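Local coordinates for aminoglycoside N(3)-acetyltransferase (Enterobacter cloacae, PDB 6NP3), which probably confers resistance to gentamicin and related 2-deoxystreptamine antibiotics by transferring an acetyl group from acetyl-CoA to their 3-amino group, at residues Trp84-Pro89 with Pro190-Gly195; Ser114-Ala119 with Val185-Pro190; Ala169-Glu174 with Asp221-Ile226; Arg225-Tyr230 with Ala252-Phe257. All blocks are in the same frame, centred on the assembly; numbering follows the deposited sequence. Where two conformers were deposited one is given.

Interaction 1. Residues Trp84-Pro89 with Pro190-Gly195; sequences WPAFDP and PLLREG
Phe-87 N donates to Pro-190 O in a short, nearly straight hydrogen bond (2.8 Å, N-H...O 174°), the one direct hydrogen bond between the irregular segment 84-89 and the strand residues of 190-195. The donor stands 30° out of the carbonyl plane of Pro-190. Two residues along the strand, a water continues the link: it donates to Phe-87 O at 2.6 Å and accepts from Leu-192 N at 2.8 Å, joining the two without a direct bond. On one flank of this polar line the Pro-190 ring presses its CG against Pro-85 O (3.3 Å) and reaches Trp-84 CD1 at 3.9 Å. On the other, Leu-192 leans over the loop: its CD2 lies 3.7 Å from Ala-86 CB, and its CD1 passes Asp-88 CA at 4.1 Å. The Phe-87 ring, with CG anti to the backbone N (chi1 179°), leads away from the strand and meets Trp-62 edge-to-face. Trp-84 is held by its indole N-H, which donates to Asp-64 O. The contact lays the loop after helix 78-83 beside the C-terminal end of strand 184-193, whose antiparallel partner, strand 196-205, adds Trp-199 against both Trp-84 and Pro-190.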
# COMPACT_ATOMS: atom_id res chain seq x y z
N TRP A 84 20.66 -8.72 -11.84
CA TRP A 84 19.62 -7.85 -11.31
C TRP A 84 20.23 -6.88 -10.30
O TRP A 84 21.06 -7.27 -9.47
CB TRP A 84 18.48 -8.67 -10.66
CG TRP A 84 17.17 -7.95 -10.81
CD1 TRP A 84 16.62 -7.03 -9.94
CD2 TRP A 84 16.31 -7.98 -11.94
NE1 TRP A 84 15.49 -6.51 -10.48
CE2 TRP A 84 15.25 -7.10 -11.69
CE3 TRP A 84 16.32 -8.70 -13.14
CZ2 TRP A 84 14.22 -6.91 -12.60
CZ3 TRP A 84 15.29 -8.53 -14.02
CH2 TRP A 84 14.25 -7.65 -13.75
N PRO A 85 19.79 -5.62 -10.29
CA PRO A 85 20.25 -4.70 -9.25
C PRO A 85 19.70 -5.09 -7.89
O PRO A 85 18.53 -5.44 -7.75
CB PRO A 85 19.66 -3.35 -9.70
CG PRO A 85 18.51 -3.68 -10.55
CD PRO A 85 18.91 -4.96 -11.27
N ALA A 86 20.56 -5.04 -6.88
CA ALA A 86 20.06 -5.14 -5.52
C ALA A 86 19.11 -3.98 -5.20
O ALA A 86 19.30 -2.85 -5.67
CB ALA A 86 21.20 -5.12 -4.51
N PHE A 87 18.06 -4.28 -4.42
CA PHE A 87 17.15 -3.24 -3.95
C PHE A 87 17.90 -2.27 -3.05
O PHE A 87 18.45 -2.66 -2.02
CB PHE A 87 15.99 -3.86 -3.19
CG PHE A 87 15.01 -2.85 -2.64
CD1 PHE A 87 14.20 -2.10 -3.48
CD2 PHE A 87 14.86 -2.68 -1.27
CE1 PHE A 87 13.30 -1.21 -2.97
CE2 PHE A 87 13.93 -1.76 -0.77
CZ PHE A 87 13.17 -1.06 -1.63
N ASP A 88 17.93 -1.01 -3.44
CA ASP A 88 18.59 0.03 -2.65
C ASP A 88 17.50 1.01 -2.24
O ASP A 88 16.98 1.74 -3.10
CB ASP A 88 19.64 0.74 -3.49
CG ASP A 88 20.43 1.75 -2.70
OD1 ASP A 88 19.94 2.17 -1.63
OD2 ASP A 88 21.53 2.14 -3.17
N PRO A 89 17.07 1.00 -0.97
CA PRO A 89 15.88 1.79 -0.59
C PRO A 89 16.05 3.27 -0.84
O PRO A 89 15.05 3.97 -1.09
CB PRO A 89 15.71 1.48 0.91
CG PRO A 89 17.03 0.93 1.36
CD PRO A 89 17.57 0.20 0.17
N PRO A 190 16.53 -9.47 -4.48
CA PRO A 190 17.94 -9.17 -4.19
C PRO A 190 18.03 -8.02 -3.20
O PRO A 190 17.60 -6.90 -3.49
CB PRO A 190 18.49 -8.80 -5.57
CG PRO A 190 17.33 -8.15 -6.27
CD PRO A 190 16.04 -8.72 -5.66
N LEU A 191 18.53 -8.31 -2.00
CA LEU A 191 18.62 -7.33 -0.93
C LEU A 191 20.06 -6.87 -0.77
O LEU A 191 21.00 -7.53 -1.22
CB LEU A 191 18.18 -7.94 0.41
CG LEU A 191 16.85 -8.65 0.52
CD1 LEU A 191 16.60 -9.08 1.97
CD2 LEU A 191 15.73 -7.77 0.04
N LEU A 192 20.24 -5.73 -0.10
CA LEU A 192 21.56 -5.29 0.34
C LEU A 192 21.73 -5.68 1.80
O LEU A 192 20.87 -5.37 2.64
CB LEU A 192 21.73 -3.77 0.20
CG LEU A 192 21.98 -3.25 -1.21
CD1 LEU A 192 21.98 -1.73 -1.18
CD2 LEU A 192 23.28 -3.79 -1.77
N ARG A 193 22.82 -6.37 2.10
CA ARG A 193 23.18 -6.74 3.47
C ARG A 193 24.65 -6.43 3.65
O ARG A 193 25.52 -7.09 3.06
CB ARG A 193 22.86 -8.22 3.72
CG ARG A 193 21.36 -8.46 3.92
CD ARG A 193 21.01 -9.93 4.17
NE ARG A 193 19.58 -10.10 4.40
CZ ARG A 193 18.96 -11.27 4.49
NH1 ARG A 193 19.65 -12.40 4.37
NH2 ARG A 193 17.66 -11.33 4.71
N GLU A 194 24.94 -5.40 4.44
CA GLU A 194 26.31 -4.92 4.63
C GLU A 194 26.96 -4.62 3.28
O GLU A 194 28.11 -5.00 3.00
CB GLU A 194 27.13 -5.93 5.44
CG GLU A 194 26.74 -6.01 6.92
CD GLU A 194 27.32 -7.22 7.65
OE1 GLU A 194 26.83 -7.53 8.75
OE2 GLU A 194 28.25 -7.86 7.12
N GLY A 195 26.22 -3.92 2.42
CA GLY A 195 26.75 -3.44 1.16
C GLY A 195 26.83 -4.45 0.05
O GLY A 195 27.26 -4.10 -1.06
O HOH W 1 18.24 -3.79 0.32

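Interaction 2. Residues Ser114-Ala119 with Val185-Pro190; sequences SAHPDA and VTYSMP. Unlike the reference sequence in segment 114-119: Ser-114 (reference Thr). With LLL ((2R,3R,4R,5R)-2-((1S,2S,3R,4S,6R)-4,6-diamino-3-((2R,3R,6S)-3-amino-6-(aminomethyl)-tetrahydro-2H-pyran-2-yloxy)-2-hydr oxycyclohexyloxy)-5-methyl-4-(methylamino)-tetrahydro-2H-pyran-3,5-diol), chain B.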
# COMPACT_ATOMS: atom_id res chain seq x y z
N SER A 114 10.72 1.03 3.62
CA SER A 114 10.85 -0.30 4.17
C SER A 114 11.72 -1.19 3.28
O SER A 114 11.87 -0.96 2.08
CB SER A 114 9.49 -0.93 4.44
OG SER A 114 8.93 -1.50 3.26
N ALA A 115 12.23 -2.24 3.90
CA ALA A 115 13.25 -3.11 3.33
C ALA A 115 12.73 -4.21 2.42
O ALA A 115 13.55 -4.91 1.81
CB ALA A 115 14.03 -3.75 4.48
N HIS A 116 11.44 -4.46 2.36
CA HIS A 116 10.91 -5.51 1.50
C HIS A 116 10.83 -4.99 0.07
O HIS A 116 10.09 -4.04 -0.19
CB HIS A 116 9.53 -5.89 2.00
CG HIS A 116 9.00 -7.14 1.42
ND1 HIS A 116 8.84 -7.35 0.07
CD2 HIS A 116 8.54 -8.25 2.04
CE1 HIS A 116 8.30 -8.54 -0.11
NE2 HIS A 116 8.10 -9.10 1.07
N PRO A 117 11.60 -5.55 -0.85
CA PRO A 117 11.71 -4.88 -2.15
C PRO A 117 10.41 -4.85 -2.93
O PRO A 117 10.10 -3.84 -3.56
CB PRO A 117 12.82 -5.66 -2.86
CG PRO A 117 13.64 -6.21 -1.78
CD PRO A 117 12.62 -6.60 -0.71
N ASP A 118 9.62 -5.92 -2.87
CA ASP A 118 8.38 -5.98 -3.63
C ASP A 118 7.23 -5.30 -2.90
O ASP A 118 6.37 -4.70 -3.55
CB ASP A 118 8.02 -7.43 -3.98
CG ASP A 118 6.91 -7.50 -4.98
OD1 ASP A 118 7.09 -7.08 -6.15
OD2 ASP A 118 5.81 -7.94 -4.59
N ALA A 119 7.16 -5.46 -1.58
CA ALA A 119 6.11 -4.86 -0.77
C ALA A 119 6.51 -3.51 -0.17
O ALA A 119 5.82 -3.02 0.73
CB ALA A 119 5.72 -5.83 0.34
N VAL A 185 2.77 -18.04 -2.73
CA VAL A 185 3.68 -17.84 -3.84
C VAL A 185 5.10 -17.93 -3.31
O VAL A 185 5.37 -17.63 -2.14
CB VAL A 185 3.49 -16.48 -4.55
CG1 VAL A 185 2.20 -16.46 -5.33
CG2 VAL A 185 3.55 -15.31 -3.57
N THR A 186 6.02 -18.32 -4.18
CA THR A 186 7.45 -18.27 -3.88
C THR A 186 8.12 -17.33 -4.88
O THR A 186 7.84 -17.38 -6.08
CB THR A 186 8.06 -19.68 -3.95
OG1 THR A 186 7.52 -20.50 -2.90
CG2 THR A 186 9.58 -19.63 -3.83
N TYR A 187 8.97 -16.44 -4.38
CA TYR A 187 9.70 -15.53 -5.25
C TYR A 187 11.01 -15.18 -4.56
O TYR A 187 11.23 -15.52 -3.40
CB TYR A 187 8.86 -14.32 -5.62
CG TYR A 187 8.29 -13.55 -4.46
CD1 TYR A 187 9.04 -12.60 -3.79
CD2 TYR A 187 6.98 -13.74 -4.05
CE1 TYR A 187 8.50 -11.86 -2.73
CE2 TYR A 187 6.43 -13.01 -3.01
CZ TYR A 187 7.21 -12.10 -2.34
OH TYR A 187 6.68 -11.35 -1.31
N SER A 188 11.87 -14.48 -5.30
CA SER A 188 13.20 -14.12 -4.82
C SER A 188 13.44 -12.64 -5.04
O SER A 188 13.09 -12.10 -6.10
CB SER A 188 14.26 -14.90 -5.59
OG SER A 188 14.10 -16.30 -5.41
N MET A 189 14.05 -12.02 -4.06
CA MET A 189 14.40 -10.62 -4.15
C MET A 189 15.87 -10.42 -3.82
O MET A 189 16.41 -11.07 -2.92
CB MET A 189 13.57 -9.79 -3.16
CG MET A 189 12.07 -9.78 -3.45
SD MET A 189 11.69 -8.75 -4.88
CE MET A 189 10.60 -9.87 -5.82
N PRO A 190 16.53 -9.47 -4.48
CA PRO A 190 17.94 -9.17 -4.19
C PRO A 190 18.03 -8.02 -3.20
O PRO A 190 17.60 -6.90 -3.49
CB PRO A 190 18.49 -8.80 -5.57
CG PRO A 190 17.33 -8.15 -6.27
CD PRO A 190 16.04 -8.72 -5.66
C11 LLL B . -3.46 -5.72 -8.84
O11 LLL B . -3.21 -5.47 -7.42
C21 LLL B . -4.25 -4.52 -9.36
N21 LLL B . -3.55 -3.31 -8.94
C31 LLL B . -5.59 -4.47 -8.72
C41 LLL B . -6.33 -5.76 -9.05
C51 LLL B . -5.49 -6.93 -8.57
O51 LLL B . -4.21 -6.89 -9.14
C61 LLL B . -6.12 -8.24 -8.97
N61 LLL B . -5.27 -9.33 -8.50
C12 LLL B . 0.20 -6.36 -5.11
N12 LLL B . 1.24 -6.98 -4.30
C22 LLL B . -1.17 -6.47 -4.45
C32 LLL B . -2.16 -5.73 -5.32
N32 LLL B . -3.49 -5.80 -4.71
C42 LLL B . -2.28 -6.31 -6.74
C52 LLL B . -0.89 -6.34 -7.38
O52 LLL B . -0.98 -7.04 -8.59
C62 LLL B . 0.14 -7.02 -6.50
O62 LLL B . 1.41 -6.86 -7.10
C13 LLL B . 2.20 -8.03 -7.31
C23 LLL B . 3.66 -7.59 -7.21
O23 LLL B . 3.84 -6.94 -5.97
C33 LLL B . 4.00 -6.58 -8.32
N33 LLL B . 5.44 -6.25 -8.28
C43 LLL B . 3.61 -7.19 -9.68
O43 LLL B . 4.53 -8.24 -9.92
C53 LLL B . 2.17 -7.71 -9.65
O53 LLL B . 1.95 -8.63 -8.60
C83 LLL B . 3.71 -6.13 -10.79
C93 LLL B . 5.65 -4.79 -8.21
O HOH W 2 7.17 -11.73 1.39
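Pro-117 and Met-189 form the close-packed half of this buried contact, their side chains sliding past each other in opposite directions. Pro-117 CG sits 3.8 Å from Met-189 CB, and Pro-117 CB lies 3.9 Å from the sulfur. The thioether chain is bent at chi2 (-74°) and again at chi3, which turns its methyl end toward Asp-118: Met-189 CE and Asp-118 CB are 4.0 Å apart. Apolar atoms of the strand thus pack against the stem of a carboxylate whose oxygens face the antibiotic.

The other half is looser and bridged by water. His-116 and Tyr-187 cross at about a right angle and meet at their edges, His-116 CE1 lying 3.5 Å from Tyr-187 OH. A water in the plane of the imidazole joins His-116 NE2 and Tyr-187 OH, at 2.8 Å from each. One face of the His-116 ring carries Ala-119 CB, while ND1 takes a weak bond from Asp-118 N within the loop. Tyr-187 also meets the ring of Tyr-67, another residue of the gentamicin pocket.

Asp-118 holds the antibiotic with both oxygens: OD1 accepts from the methylamino nitrogen N33 at 2.8 Å and OD2 from the hydroxyl O23 at 2.6 Å. Ser-65 OG is a further partner of OD1, and helps to fix the carboxylate. Two neighbouring groups of one sugar ring are therefore read together, and an anionic aspartate would be well suited to the probably cationic amine.

Interaction 3. Residues Ala169-Glu174 with Asp221-Ile226; sequences ALHYAE and DAVERI. With LLL ((2R,3R,4R,5R)-2-((1S,2S,3R,4S,6R)-4,6-diamino-3-((2R,3R,6S)-3-amino-6-(aminomethyl)-tetrahydro-2H-pyran-2-yloxy)-2-hydr oxycyclohexyloxy)-5-methyl-4-(methylamino)-tetrahydro-2H-pyran-3,5-diol), chain B.
Val-223 CG2 lies over one face of the His-171 imidazole, a CH-pi contact 3.9 Å from the ring centroid, while hydrogen bonds occupy two corners of the ring edge. His-171 ND1 donates to Glu-174 OE2 (2.8 Å, 164°), which it meets from above the carboxylate plane. In the ring plane, NE2 accepts from the gentamicin amine N32 at 2.9 Å. Together the methyl and the two bonds fix the rotation of the imidazole. With CG anti to the carbonyl carbon and an extended chain beyond it, Glu-174 brings OE1 to the start of the second helix, 3.3 Å from Ala-222 CB. Asp-221 is the N-cap of helix 222-233, its OD1 accepting from Glu-224 N. Away from the ligand, Leu-170 CD1 meets Ile-226 CG2 at 3.9 Å and Leu-170 CB packs against Val-223 CG2. The local axes of 170-174 and 222-226 cross at 110° and come within 9.9 Å. Tyr-141, also hydrogen-bonded to the antibiotic, brings its ring to His-171. In other structures of this enzyme His-171 also contacts acetyl-CoA and CoA. The His-carboxylate pair, with N32 of gentamicin on the other ring nitrogen, is consistent with the catalytic triad reported for this enzyme, though the geometry alone does not prove a role.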
# COMPACT_ATOMS: atom_id res chain seq x y z
N ALA A 169 -4.35 -2.55 2.57
CA ALA A 169 -4.44 -3.05 3.92
C ALA A 169 -5.27 -4.32 4.03
O ALA A 169 -5.06 -5.09 4.98
CB ALA A 169 -4.98 -2.00 4.87
N LEU A 170 -6.22 -4.54 3.13
CA LEU A 170 -7.01 -5.76 3.18
C LEU A 170 -6.20 -7.02 2.91
O LEU A 170 -6.68 -8.11 3.24
CB LEU A 170 -8.23 -5.66 2.27
CG LEU A 170 -9.42 -4.93 2.88
CD1 LEU A 170 -10.46 -4.61 1.84
CD2 LEU A 170 -10.01 -5.77 4.00
N HIS A 171 -5.01 -6.91 2.32
CA HIS A 171 -4.13 -8.08 2.30
C HIS A 171 -3.78 -8.57 3.70
O HIS A 171 -3.44 -9.76 3.84
CB HIS A 171 -2.90 -7.84 1.43
CG HIS A 171 -3.23 -7.60 -0.01
ND1 HIS A 171 -3.90 -8.52 -0.78
CD2 HIS A 171 -2.96 -6.55 -0.83
CE1 HIS A 171 -4.04 -8.05 -2.01
NE2 HIS A 171 -3.48 -6.85 -2.06
N TYR A 172 -3.84 -7.73 4.73
CA TYR A 172 -3.65 -8.23 6.09
C TYR A 172 -4.77 -9.20 6.46
O TYR A 172 -4.53 -10.24 7.08
CB TYR A 172 -3.58 -7.05 7.07
CG TYR A 172 -3.36 -7.48 8.50
CD1 TYR A 172 -4.40 -7.96 9.26
CD2 TYR A 172 -2.12 -7.46 9.07
CE1 TYR A 172 -4.21 -8.42 10.55
CE2 TYR A 172 -1.93 -7.88 10.37
CZ TYR A 172 -2.98 -8.36 11.11
OH TYR A 172 -2.76 -8.81 12.40
N ALA A 173 -6.01 -8.84 6.12
CA ALA A 173 -7.12 -9.74 6.41
C ALA A 173 -6.91 -11.09 5.75
O ALA A 173 -7.23 -12.14 6.33
CB ALA A 173 -8.43 -9.13 5.94
N GLU A 174 -6.44 -11.09 4.52
CA GLU A 174 -6.19 -12.34 3.81
C GLU A 174 -5.13 -13.16 4.52
O GLU A 174 -5.26 -14.39 4.62
CB GLU A 174 -5.78 -12.02 2.37
CG GLU A 174 -6.84 -11.38 1.51
CD GLU A 174 -6.44 -11.15 0.10
OE1 GLU A 174 -7.35 -11.13 -0.73
OE2 GLU A 174 -5.26 -10.94 -0.18
N ASP A 221 -10.57 -9.67 -7.23
CA ASP A 221 -9.95 -10.38 -6.13
C ASP A 221 -10.77 -10.19 -4.85
O ASP A 221 -11.83 -9.55 -4.85
CB ASP A 221 -8.49 -9.97 -5.99
CG ASP A 221 -8.30 -8.60 -5.36
OD1 ASP A 221 -9.11 -7.67 -5.60
OD2 ASP A 221 -7.27 -8.47 -4.65
N ALA A 222 -10.31 -10.80 -3.77
CA ALA A 222 -11.03 -10.71 -2.51
C ALA A 222 -10.99 -9.29 -1.96
O ALA A 222 -11.96 -8.84 -1.35
CB ALA A 222 -10.49 -11.69 -1.48
N VAL A 223 -9.86 -8.58 -2.11
CA VAL A 223 -9.81 -7.19 -1.65
C VAL A 223 -10.96 -6.39 -2.25
O VAL A 223 -11.68 -5.67 -1.55
CB VAL A 223 -8.45 -6.57 -2.03
CG1 VAL A 223 -8.45 -5.06 -1.78
CG2 VAL A 223 -7.36 -7.23 -1.27
N GLU A 224 -11.13 -6.50 -3.57
CA GLU A 224 -12.18 -5.75 -4.24
C GLU A 224 -13.56 -6.17 -3.76
O GLU A 224 -14.43 -5.32 -3.54
CB GLU A 224 -12.06 -5.91 -5.75
CG GLU A 224 -13.15 -5.18 -6.51
CD GLU A 224 -12.96 -5.15 -8.01
OE1 GLU A 224 -11.87 -5.51 -8.51
OE2 GLU A 224 -13.92 -4.74 -8.69
N ARG A 225 -13.79 -7.47 -3.63
CA ARG A 225 -15.11 -7.92 -3.22
C ARG A 225 -15.41 -7.48 -1.79
O ARG A 225 -16.55 -7.08 -1.50
CB ARG A 225 -15.20 -9.43 -3.37
CG ARG A 225 -15.06 -9.91 -4.82
CD ARG A 225 -15.98 -11.12 -5.18
NE ARG A 225 -17.34 -10.84 -4.73
CZ ARG A 225 -18.05 -11.63 -3.94
NH1 ARG A 225 -17.59 -12.80 -3.54
NH2 ARG A 225 -19.26 -11.24 -3.57
N ILE A 226 -14.43 -7.58 -0.90
CA ILE A 226 -14.63 -7.14 0.48
C ILE A 226 -14.92 -5.65 0.52
O ILE A 226 -15.86 -5.21 1.19
CB ILE A 226 -13.40 -7.49 1.34
CG1 ILE A 226 -13.23 -9.00 1.48
CG2 ILE A 226 -13.51 -6.81 2.69
CD1 ILE A 226 -11.87 -9.36 1.99
C11 LLL B . -3.46 -5.72 -8.84
O11 LLL B . -3.21 -5.47 -7.42
C21 LLL B . -4.25 -4.52 -9.36
N21 LLL B . -3.55 -3.31 -8.94
C31 LLL B . -5.59 -4.47 -8.72
C41 LLL B . -6.33 -5.76 -9.05
C51 LLL B . -5.49 -6.93 -8.57
O51 LLL B . -4.21 -6.89 -9.14
C61 LLL B . -6.12 -8.24 -8.97
N61 LLL B . -5.27 -9.33 -8.50
C12 LLL B . 0.20 -6.36 -5.11
N12 LLL B . 1.24 -6.98 -4.30
C22 LLL B . -1.17 -6.47 -4.45
C32 LLL B . -2.16 -5.73 -5.32
N32 LLL B . -3.49 -5.80 -4.71
C42 LLL B . -2.28 -6.31 -6.74
C52 LLL B . -0.89 -6.34 -7.38
O52 LLL B . -0.98 -7.04 -8.59
C62 LLL B . 0.14 -7.02 -6.50
O62 LLL B . 1.41 -6.86 -7.10
C13 LLL B . 2.20 -8.03 -7.31
C23 LLL B . 3.66 -7.59 -7.21
O23 LLL B . 3.84 -6.94 -5.97
C33 LLL B . 4.00 -6.58 -8.32
N33 LLL B . 5.44 -6.25 -8.28
C43 LLL B . 3.61 -7.19 -9.68
O43 LLL B . 4.53 -8.24 -9.92
C53 LLL B . 2.17 -7.71 -9.65
O53 LLL B . 1.95 -8.63 -8.60
C83 LLL B . 3.71 -6.13 -10.79
C93 LLL B . 5.65 -4.79 -8.21
O HOH W 3 -7.71 -12.20 -3.14
O HOH W 4 -7.15 -10.44 -3.16

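Interaction 4. Residues Arg225-Tyr230 with Ala252-Phe257; sequences RIARDY and ADIVSF
Tyr-230 meets Phe-257 in a T-shaped pair, pointing its edge at the phenylalanine face; the ring centroids are 5.2 Å apart and the planes are inclined at 71°. Its CD1 comes to 3.6 Å from Phe-257 CG, and its CB also lies over that face. A second CH-pi contact comes from Ile-254, whose CG1 sits over the centre of the tyrosine ring, 3.7 Å from the centroid. The Tyr-230 side chain reaches this slot because CG is anti to the backbone N (chi1 179°), which carries the ring across to the other helix.

The polar contribution is one hydrogen bond: Tyr-230 OH donates to Asp-253 OD2 at 2.7 Å, on the anti lone pair of OD2, away from the other oxygen. It fastens the far end of the ring.

Aliphatic groups at the rim of Phe-257 complete the interface. Ile-226 CG2 lies at the Phe-257 edge, 3.9 Å from CD1, and Asp-229 CB approaches CZ at 4.1 Å, while the Asp-229 carboxylate turns to Trp-261 NE1.

The local axes of 225-230 and 252-257, within helices 222-233 and 251-265, cross at 114° and approach to 10.2 Å. Leu-170 of helix 170-176 touches Ile-226, Ala-227 and Ile-254, and Ile-249 of strand 244-250 backs both Tyr-230 and Ile-254.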
# COMPACT_ATOMS: atom_id res chain seq x y z
N ARG A 225 -13.79 -7.47 -3.63
CA ARG A 225 -15.11 -7.92 -3.22
C ARG A 225 -15.41 -7.48 -1.79
O ARG A 225 -16.55 -7.08 -1.50
CB ARG A 225 -15.20 -9.43 -3.37
CG ARG A 225 -15.06 -9.91 -4.82
CD ARG A 225 -15.98 -11.12 -5.18
NE ARG A 225 -17.34 -10.84 -4.73
CZ ARG A 225 -18.05 -11.63 -3.94
NH1 ARG A 225 -17.59 -12.80 -3.54
NH2 ARG A 225 -19.26 -11.24 -3.57
N ILE A 226 -14.43 -7.58 -0.90
CA ILE A 226 -14.63 -7.14 0.48
C ILE A 226 -14.92 -5.65 0.52
O ILE A 226 -15.86 -5.21 1.19
CB ILE A 226 -13.40 -7.49 1.34
CG1 ILE A 226 -13.23 -9.00 1.48
CG2 ILE A 226 -13.51 -6.81 2.69
CD1 ILE A 226 -11.87 -9.36 1.99
N ALA A 227 -14.10 -4.86 -0.17
CA ALA A 227 -14.24 -3.41 -0.08
C ALA A 227 -15.56 -2.93 -0.67
O ALA A 227 -16.20 -2.04 -0.11
CB ALA A 227 -13.05 -2.76 -0.78
N ARG A 228 -15.99 -3.52 -1.78
CA ARG A 228 -17.29 -3.14 -2.34
C ARG A 228 -18.41 -3.41 -1.35
O ARG A 228 -19.31 -2.58 -1.16
CB ARG A 228 -17.58 -3.91 -3.63
CG ARG A 228 -16.94 -3.39 -4.88
CD ARG A 228 -17.40 -4.16 -6.13
NE ARG A 228 -16.48 -3.91 -7.24
CZ ARG A 228 -16.41 -2.75 -7.89
NH1 ARG A 228 -17.21 -1.75 -7.56
NH2 ARG A 228 -15.54 -2.60 -8.88
N ASP A 229 -18.42 -4.61 -0.75
CA ASP A 229 -19.42 -4.94 0.26
C ASP A 229 -19.35 -3.94 1.41
O ASP A 229 -20.37 -3.34 1.77
CB ASP A 229 -19.21 -6.37 0.76
CG ASP A 229 -20.29 -7.33 0.30
OD1 ASP A 229 -21.29 -6.88 -0.31
OD2 ASP A 229 -20.16 -8.54 0.55
N TYR A 230 -18.14 -3.68 1.91
CA TYR A 230 -17.99 -2.80 3.06
C TYR A 230 -18.55 -1.43 2.77
O TYR A 230 -19.28 -0.85 3.58
CB TYR A 230 -16.51 -2.69 3.43
CG TYR A 230 -16.21 -1.80 4.59
CD1 TYR A 230 -16.29 -2.27 5.86
CD2 TYR A 230 -15.81 -0.47 4.40
CE1 TYR A 230 -15.96 -1.46 6.94
CE2 TYR A 230 -15.50 0.34 5.46
CZ TYR A 230 -15.58 -0.15 6.72
OH TYR A 230 -15.24 0.68 7.76
N ALA A 252 -8.67 -0.21 10.64
CA ALA A 252 -8.93 -1.35 11.51
C ALA A 252 -10.33 -1.90 11.27
O ALA A 252 -10.54 -3.12 11.29
CB ALA A 252 -8.75 -0.95 12.98
N ASP A 253 -11.30 -1.02 11.05
CA ASP A 253 -12.67 -1.47 10.85
C ASP A 253 -12.83 -2.26 9.55
O ASP A 253 -13.46 -3.32 9.54
CB ASP A 253 -13.63 -0.29 10.86
CG ASP A 253 -15.06 -0.73 11.00
OD1 ASP A 253 -15.39 -1.38 12.00
OD2 ASP A 253 -15.85 -0.43 10.09
N ILE A 254 -12.26 -1.78 8.44
CA ILE A 254 -12.42 -2.51 7.18
C ILE A 254 -11.66 -3.84 7.22
O ILE A 254 -12.12 -4.84 6.67
CB ILE A 254 -12.04 -1.66 5.95
CG1 ILE A 254 -12.61 -2.30 4.66
CG2 ILE A 254 -10.54 -1.42 5.87
CD1 ILE A 254 -12.44 -1.48 3.42
N VAL A 255 -10.51 -3.88 7.88
CA VAL A 255 -9.77 -5.13 8.00
C VAL A 255 -10.52 -6.13 8.87
O VAL A 255 -10.62 -7.31 8.52
CB VAL A 255 -8.32 -4.87 8.46
CG1 VAL A 255 -7.62 -6.17 8.82
CG2 VAL A 255 -7.57 -4.14 7.34
N SER A 256 -11.06 -5.69 10.00
CA SER A 256 -11.87 -6.62 10.79
C SER A 256 -13.05 -7.14 9.97
O SER A 256 -13.35 -8.35 9.97
CB SER A 256 -12.34 -5.91 12.05
OG SER A 256 -11.25 -5.63 12.91
N PHE A 257 -13.73 -6.25 9.26
CA PHE A 257 -14.83 -6.65 8.40
C PHE A 257 -14.36 -7.68 7.39
O PHE A 257 -15.05 -8.68 7.13
CB PHE A 257 -15.40 -5.42 7.71
CG PHE A 257 -16.48 -5.72 6.70
CD1 PHE A 257 -16.16 -6.00 5.39
CD2 PHE A 257 -17.81 -5.70 7.06
CE1 PHE A 257 -17.14 -6.26 4.46
CE2 PHE A 257 -18.79 -5.98 6.11
CZ PHE A 257 -18.46 -6.21 4.82

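Overall arrangement
The four contacts fall into two pairs on two sides of the gentamicin site. Interactions 1 and 2 share Pro-190 and strand 184-193, their centres 11 Å apart; interaction 2 is nested inside interaction 1, and Phe-87 and Leu-191 pack on Pro-117. Interactions 3 and 4 share Arg-225, Ile-226 and helix 222-233, with centres 8 Å apart, and helix 170-176 packs on helix 251-265. Interactions 1 and 2 both close before interaction 4 opens, whereas interaction 3 alternates with both. Interactions 2 and 3, about 9 Å apart at their nearest atoms, both touch the antibiotic, which thus spans from the 114-119 loop to helix 170-176; the centres of interactions 1 and 4 lie 35 Å apart.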